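Long-range contact in angiotensin-converting enzyme (PDB 6S1Y), which probably acts as a zinc-dependent peptidase of the angiotensin-converting enzyme family, trimming small peptides in the mosquito Anopheles gambiae: residues A[203-217]-A[566-580]. Numbering follows the deposited sequence. Where two conformers were deposited one is given.
Sequences FEQQVDDVIEQIRPL and KMSADAILEYFDPLY
Helix 203-233 packs here along a loop and two short helical pieces, 570-575 and 577-590, of the mostly helical angiotensin-converting enzyme fold. Leu217 meets Tyr580 at one end and Phe203 meets Met567 at the other. The axis of the 203-217 part of helix 203-233 comes within 10.8 Å of that of helix 570-575, and the two run almost parallel, 8° apart. Leu217 lies over one face of the Tyr580 ring, a CH-pi contact. Its CG sits 3.8 Å from the centroid of the Tyr580 ring, 14° off the normal. Tyr580 has CG anti to its own N, which lays the ring across the Leu217 branch. Both methyls of Leu217 also meet CD2 of Leu573. The same CD2 of Leu573 takes CD1 of Ile214 at 3.7 Å. The other methyl of Leu573, CD1, touches OE1 of Gln213 at 3.8 Å.

Residues 566-568 lead toward helix 570-575. Ser568 OG accepts from Asp570 N at 3.1 Å, a capping bond at the start of that helix. Ala569 turns its CB toward Val210 and the amide of Gln213. Met567 bends at chi3 (88°), and this carries CE to CE1 of Phe203 at 3.8 Å. Its sulfur approaches the ring obliquely, as a Met-aromatic contact. The same CE meets CB of Gln206 and a methyl each of Val207 and Val210. Val502 of helix 495-514 also packs on Met567.

The direct contacts are mainly apolar, and two waters add polar links. One donates to both Gln206 OE1 and Met567 O, while Gln206 NE2 bonds to Thr202. The other accepts from Gln213 NE2 and from Ala569 N at 2.8 Å. Helix 431-447 touches both segments, through Tyr436 on Val207 and Leu432 on Ile572.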
loop_
_atom_site.group_PDB
_atom_site.type_symbol
_atom_site.label_atom_id
_atom_site.label_comp_id
_atom_site.label_asym_id
_atom_site.label_seq_id
_atom_site.Cartn_x
_atom_site.Cartn_y
_atom_site.Cartn_z
ATOM N N PHE A 203 1.951 0.650 -20.092
ATOM C CA PHE A 203 1.900 1.056 -18.694
ATOM C C PHE A 203 3.251 0.888 -18.001
ATOM O O PHE A 203 3.630 1.718 -17.170
ATOM C CB PHE A 203 0.834 0.278 -17.928
ATOM C CG PHE A 203 0.391 0.962 -16.668
ATOM C CD1 PHE A 203 -0.340 2.143 -16.728
ATOM C CD2 PHE A 203 0.733 0.440 -15.427
ATOM C CE1 PHE A 203 -0.746 2.793 -15.559
ATOM C CE2 PHE A 203 0.326 1.062 -14.249
ATOM C CZ PHE A 203 -0.417 2.250 -14.305
ATOM N N GLU A 204 3.990 -0.171 -18.310
ATOM C CA GLU A 204 5.314 -0.303 -17.708
ATOM C C GLU A 204 6.168 0.924 -18.019
ATOM O O GLU A 204 6.892 1.421 -17.150
ATOM C CB GLU A 204 6.004 -1.570 -18.182
ATOM C CG GLU A 204 7.303 -1.786 -17.460
ATOM C CD GLU A 204 7.807 -3.188 -17.589
ATOM O OE1 GLU A 204 7.189 -3.955 -18.362
ATOM O OE2 GLU A 204 8.815 -3.514 -16.903
ATOM N N GLN A 205 6.056 1.462 -19.237
ATOM C CA GLN A 205 6.842 2.635 -19.592
ATOM C C GLN A 205 6.355 3.866 -18.840
ATOM O O GLN A 205 7.156 4.702 -18.415
ATOM C CB GLN A 205 6.779 2.872 -21.102
ATOM C CG GLN A 205 7.710 3.974 -21.579
ATOM C CD GLN A 205 9.172 3.636 -21.330
ATOM O OE1 GLN A 205 9.692 2.637 -21.857
ATOM N NE2 GLN A 205 9.840 4.465 -20.518
ATOM N N GLN A 206 5.046 3.999 -18.667
ATOM C CA GLN A 206 4.522 5.150 -17.948
ATOM C C GLN A 206 5.081 5.221 -16.541
ATOM O O GLN A 206 5.332 6.313 -16.011
ATOM C CB GLN A 206 3.002 5.090 -17.911
ATOM C CG GLN A 206 2.370 5.131 -19.302
ATOM C CD GLN A 206 0.862 5.208 -19.228
ATOM O OE1 GLN A 206 0.302 5.890 -18.353
ATOM N NE2 GLN A 206 0.195 4.489 -20.125
ATOM N N VAL A 207 5.295 4.057 -15.918
ATOM C CA VAL A 207 5.797 4.019 -14.546
ATOM C C VAL A 207 7.263 4.427 -14.500
ATOM O O VAL A 207 7.680 5.197 -13.624
ATOM C CB VAL A 207 5.571 2.614 -13.960
ATOM C CG1 VAL A 207 6.398 2.449 -12.712
ATOM C CG2 VAL A 207 4.084 2.406 -13.663
ATOM N N ASP A 208 8.067 3.912 -15.438
ATOM C CA ASP A 208 9.437 4.395 -15.602
ATOM C C ASP A 208 9.459 5.907 -15.826
ATOM O O ASP A 208 10.310 6.616 -15.281
ATOM C CB ASP A 208 10.117 3.687 -16.776
ATOM C CG ASP A 208 10.296 2.187 -16.560
ATOM O OD1 ASP A 208 10.092 1.664 -15.431
ATOM O OD2 ASP A 208 10.658 1.506 -17.547
ATOM N N ASP A 209 8.537 6.432 -16.625
ATOM C CA ASP A 209 8.553 7.872 -16.869
ATOM C C ASP A 209 8.239 8.659 -15.603
ATOM O O ASP A 209 8.802 9.737 -15.386
ATOM C CB ASP A 209 7.561 8.247 -17.963
ATOM C CG ASP A 209 7.952 7.706 -19.312
ATOM O OD1 ASP A 209 9.100 7.214 -19.472
ATOM O OD2 ASP A 209 7.091 7.774 -20.214
ATOM N N VAL A 210 7.332 8.160 -14.754
ATOM C CA VAL A 210 7.045 8.886 -13.520
ATOM C C VAL A 210 8.256 8.853 -12.592
ATOM O O VAL A 210 8.601 9.861 -11.962
ATOM C CB VAL A 210 5.784 8.324 -12.838
ATOM C CG1 VAL A 210 5.632 8.919 -11.465
ATOM C CG2 VAL A 210 4.550 8.607 -13.713
ATOM N N ILE A 211 8.931 7.705 -12.505
ATOM C CA ILE A 211 10.116 7.606 -11.650
ATOM C C ILE A 211 11.167 8.620 -12.076
ATOM O O ILE A 211 11.812 9.250 -11.231
ATOM C CB ILE A 211 10.688 6.181 -11.673
ATOM C CG1 ILE A 211 9.987 5.312 -10.633
ATOM C CG2 ILE A 211 12.176 6.204 -11.370
ATOM C CD1 ILE A 211 10.277 5.724 -9.156
ATOM N N GLU A 212 11.351 8.808 -13.389
ATOM C CA GLU A 212 12.360 9.755 -13.842
ATOM C C GLU A 212 11.963 11.193 -13.551
ATOM O O GLU A 212 12.838 12.028 -13.306
ATOM C CB GLU A 212 12.635 9.569 -15.341
ATOM C CG GLU A 212 13.772 10.460 -15.874
ATOM C CD GLU A 212 15.078 10.346 -15.066
ATOM O OE1 GLU A 212 15.382 9.258 -14.491
ATOM O OE2 GLU A 212 15.788 11.370 -14.999
ATOM N N GLN A 213 10.663 11.509 -13.561
ATOM C CA GLN A 213 10.242 12.872 -13.229
ATOM C C GLN A 213 10.358 13.143 -11.738
ATOM O O GLN A 213 10.634 14.270 -11.331
ATOM C CB GLN A 213 8.800 13.121 -13.659
ATOM C CG GLN A 213 8.539 12.998 -15.147
ATOM C CD GLN A 213 7.073 13.162 -15.454
ATOM O OE1 GLN A 213 6.556 14.278 -15.450
ATOM N NE2 GLN A 213 6.379 12.055 -15.672
ATOM N N ILE A 214 10.104 12.124 -10.914
ATOM C CA ILE A 214 10.248 12.215 -9.463
ATOM C C ILE A 214 11.716 12.307 -9.034
ATOM O O ILE A 214 12.041 12.994 -8.058
ATOM C CB ILE A 214 9.540 10.978 -8.877
ATOM C CG1 ILE A 214 8.026 11.141 -9.043
ATOM C CG2 ILE A 214 9.916 10.706 -7.439
ATOM C CD1 ILE A 214 7.522 12.441 -8.567
ATOM N N ARG A 215 12.619 11.659 -9.766
ATOM C CA ARG A 215 13.987 11.460 -9.291
ATOM C C ARG A 215 14.683 12.741 -8.845
ATOM O O ARG A 215 15.291 12.732 -7.764
ATOM C CB ARG A 215 14.801 10.743 -10.384
ATOM C CG ARG A 215 16.234 10.416 -9.985
ATOM C CD ARG A 215 17.128 9.991 -11.193
ATOM N NE ARG A 215 17.038 10.962 -12.283
ATOM C CZ ARG A 215 17.638 12.157 -12.272
ATOM N NH1 ARG A 215 17.479 12.985 -13.293
ATOM N NH2 ARG A 215 18.383 12.526 -11.242
ATOM N N PRO A 216 14.635 13.856 -9.578
ATOM C CA PRO A 216 15.405 15.022 -9.120
ATOM C C PRO A 216 14.921 15.522 -7.780
ATOM O O PRO A 216 15.719 15.938 -6.926
ATOM C CB PRO A 216 15.197 16.060 -10.240
ATOM C CG PRO A 216 14.761 15.263 -11.427
ATOM C CD PRO A 216 13.938 14.129 -10.842
ATOM N N LEU A 217 13.610 15.492 -7.570
ATOM C CA LEU A 217 13.061 15.914 -6.289
ATOM C C LEU A 217 13.444 14.918 -5.203
ATOM O O LEU A 217 13.938 15.300 -4.135
ATOM C CB LEU A 217 11.538 16.087 -6.428
ATOM C CG LEU A 217 11.211 16.936 -7.696
ATOM C CD1 LEU A 217 11.149 16.149 -9.032
ATOM C CD2 LEU A 217 9.928 17.753 -7.545
ATOM N N LYS A 566 -5.762 10.073 -18.000
ATOM C CA LYS A 566 -4.464 9.426 -17.856
ATOM C C LYS A 566 -3.847 9.717 -16.494
ATOM O O LYS A 566 -4.088 10.759 -15.879
ATOM C CB LYS A 566 -3.519 9.851 -18.993
ATOM C CG LYS A 566 -3.859 9.147 -20.313
ATOM C CD LYS A 566 -2.933 9.527 -21.462
ATOM C CE LYS A 566 -2.950 8.466 -22.581
ATOM N NZ LYS A 566 -2.251 7.179 -22.203
ATOM N N MET A 567 -3.088 8.739 -16.008
ATOM C CA MET A 567 -2.197 8.964 -14.877
ATOM C C MET A 567 -1.121 9.970 -15.272
ATOM O O MET A 567 -0.516 9.868 -16.349
ATOM C CB MET A 567 -1.567 7.639 -14.457
ATOM C CG MET A 567 -0.417 7.730 -13.481
ATOM S SD MET A 567 0.142 6.071 -12.984
ATOM C CE MET A 567 1.366 5.702 -14.259
ATOM N N SER A 568 -0.902 10.955 -14.406
ATOM C CA SER A 568 0.068 12.000 -14.682
ATOM C C SER A 568 0.693 12.440 -13.377
ATOM O O SER A 568 -0.006 12.581 -12.370
ATOM C CB SER A 568 -0.558 13.209 -15.371
ATOM O OG SER A 568 0.395 14.252 -15.471
ATOM N N ALA A 569 2.014 12.628 -13.401
ATOM C CA ALA A 569 2.751 13.138 -12.250
ATOM C C ALA A 569 2.655 14.649 -12.089
ATOM O O ALA A 569 3.295 15.187 -11.174
ATOM C CB ALA A 569 4.227 12.754 -12.360
ATOM N N ASP A 570 1.892 15.334 -12.947
ATOM C CA ASP A 570 1.757 16.786 -12.860
ATOM C C ASP A 570 1.311 17.201 -11.466
ATOM O O ASP A 570 1.926 18.071 -10.833
ATOM C CB ASP A 570 0.763 17.265 -13.933
ATOM C CG ASP A 570 0.463 18.766 -13.868
ATOM O OD1 ASP A 570 1.184 19.516 -13.169
ATOM O OD2 ASP A 570 -0.507 19.191 -14.547
ATOM N N ALA A 571 0.261 16.551 -10.955
ATOM C CA ALA A 571 -0.327 16.945 -9.678
ATOM C C ALA A 571 0.674 16.804 -8.540
ATOM O O ALA A 571 0.845 17.722 -7.731
ATOM C CB ALA A 571 -1.586 16.119 -9.390
ATOM N N ILE A 572 1.358 15.665 -8.467
ATOM C CA ILE A 572 2.263 15.434 -7.341
ATOM C C ILE A 572 3.518 16.295 -7.452
ATOM O O ILE A 572 4.042 16.751 -6.433
ATOM C CB ILE A 572 2.618 13.935 -7.214
ATOM C CG1 ILE A 572 3.398 13.708 -5.924
ATOM C CG2 ILE A 572 3.412 13.437 -8.399
ATOM C CD1 ILE A 572 3.809 12.258 -5.677
ATOM N N LEU A 573 4.006 16.569 -8.663
ATOM C CA LEU A 573 5.118 17.516 -8.795
ATOM C C LEU A 573 4.711 18.926 -8.393
ATOM O O LEU A 573 5.517 19.657 -7.806
ATOM C CB LEU A 573 5.656 17.526 -10.227
ATOM C CG LEU A 573 6.329 16.216 -10.648
ATOM C CD1 LEU A 573 6.688 16.223 -12.147
ATOM C CD2 LEU A 573 7.561 15.979 -9.798
ATOM N N GLU A 574 3.462 19.329 -8.666
ATOM C CA GLU A 574 2.987 20.630 -8.185
ATOM C C GLU A 574 2.910 20.648 -6.666
ATOM O O GLU A 574 3.265 21.653 -6.029
ATOM C CB GLU A 574 1.610 20.957 -8.787
ATOM C CG GLU A 574 1.029 22.317 -8.349
ATOM C CD GLU A 574 -0.405 22.583 -8.863
ATOM O OE1 GLU A 574 -0.910 21.834 -9.737
ATOM O OE2 GLU A 574 -1.033 23.553 -8.362
ATOM N N TYR A 575 2.418 19.554 -6.075
ATOM C CA TYR A 575 2.254 19.493 -4.627
ATOM C C TYR A 575 3.577 19.730 -3.921
ATOM O O TYR A 575 3.649 20.478 -2.935
ATOM C CB TYR A 575 1.671 18.122 -4.246
ATOM C CG TYR A 575 1.339 17.939 -2.786
ATOM C CD1 TYR A 575 2.310 17.517 -1.885
ATOM C CD2 TYR A 575 0.053 18.146 -2.318
ATOM C CE1 TYR A 575 2.019 17.330 -0.546
ATOM C CE2 TYR A 575 -0.260 17.968 -0.965
ATOM C CZ TYR A 575 0.740 17.552 -0.086
ATOM O OH TYR A 575 0.475 17.363 1.239
ATOM N N PHE A 576 4.638 19.098 -4.422
ATOM C CA PHE A 576 5.967 19.184 -3.835
ATOM C C PHE A 576 6.872 20.214 -4.510
ATOM O O PHE A 576 8.083 20.178 -4.300
ATOM C CB PHE A 576 6.664 17.820 -3.879
ATOM C CG PHE A 576 6.083 16.829 -2.939
ATOM C CD1 PHE A 576 6.202 17.001 -1.583
ATOM C CD2 PHE A 576 5.372 15.739 -3.414
ATOM C CE1 PHE A 576 5.635 16.100 -0.721
ATOM C CE2 PHE A 576 4.800 14.837 -2.542
ATOM C CZ PHE A 576 4.932 15.012 -1.214
ATOM N N ASP A 577 6.332 21.128 -5.315
ATOM C CA ASP A 577 7.278 22.060 -5.927
ATOM C C ASP A 577 7.851 23.033 -4.898
ATOM O O ASP A 577 9.042 23.340 -4.968
ATOM C CB ASP A 577 6.655 22.842 -7.085
ATOM C CG ASP A 577 7.690 23.708 -7.815
ATOM O OD1 ASP A 577 8.562 23.159 -8.540
ATOM O OD2 ASP A 577 7.668 24.940 -7.600
ATOM N N PRO A 578 7.062 23.566 -3.957
ATOM C CA PRO A 578 7.669 24.480 -2.969
ATOM C C PRO A 578 8.768 23.808 -2.151
ATOM O O PRO A 578 9.799 24.431 -1.853
ATOM C CB PRO A 578 6.475 24.915 -2.102
ATOM C CG PRO A 578 5.260 24.714 -2.992
ATOM C CD PRO A 578 5.589 23.493 -3.823
ATOM N N LEU A 579 8.592 22.535 -1.802
ATOM C CA LEU A 579 9.649 21.825 -1.100
ATOM C C LEU A 579 10.873 21.661 -1.996
ATOM O O LEU A 579 12.008 21.894 -1.564
ATOM C CB LEU A 579 9.150 20.459 -0.626
ATOM C CG LEU A 579 10.206 19.573 0.050
ATOM C CD1 LEU A 579 10.664 20.240 1.355
ATOM C CD2 LEU A 579 9.692 18.151 0.318
ATOM N N TYR A 580 10.651 21.262 -3.253
ATOM C CA TYR A 580 11.747 21.085 -4.205
ATOM C C TYR A 580 12.582 22.347 -4.339
ATOM O O TYR A 580 13.817 22.268 -4.366
ATOM C CB TYR A 580 11.184 20.691 -5.569
ATOM C CG TYR A 580 12.207 20.444 -6.657
ATOM C CD1 TYR A 580 13.343 19.689 -6.415
ATOM C CD2 TYR A 580 12.011 20.927 -7.959
ATOM C CE1 TYR A 580 14.275 19.433 -7.425
ATOM C CE2 TYR A 580 12.944 20.667 -8.984
ATOM C CZ TYR A 580 14.071 19.920 -8.708
ATOM O OH TYR A 580 14.997 19.675 -9.714
HETATM O O HOH W 1 1.138 8.142 -17.323
HETATM O O HOH W 2 3.507 12.186 -15.679
#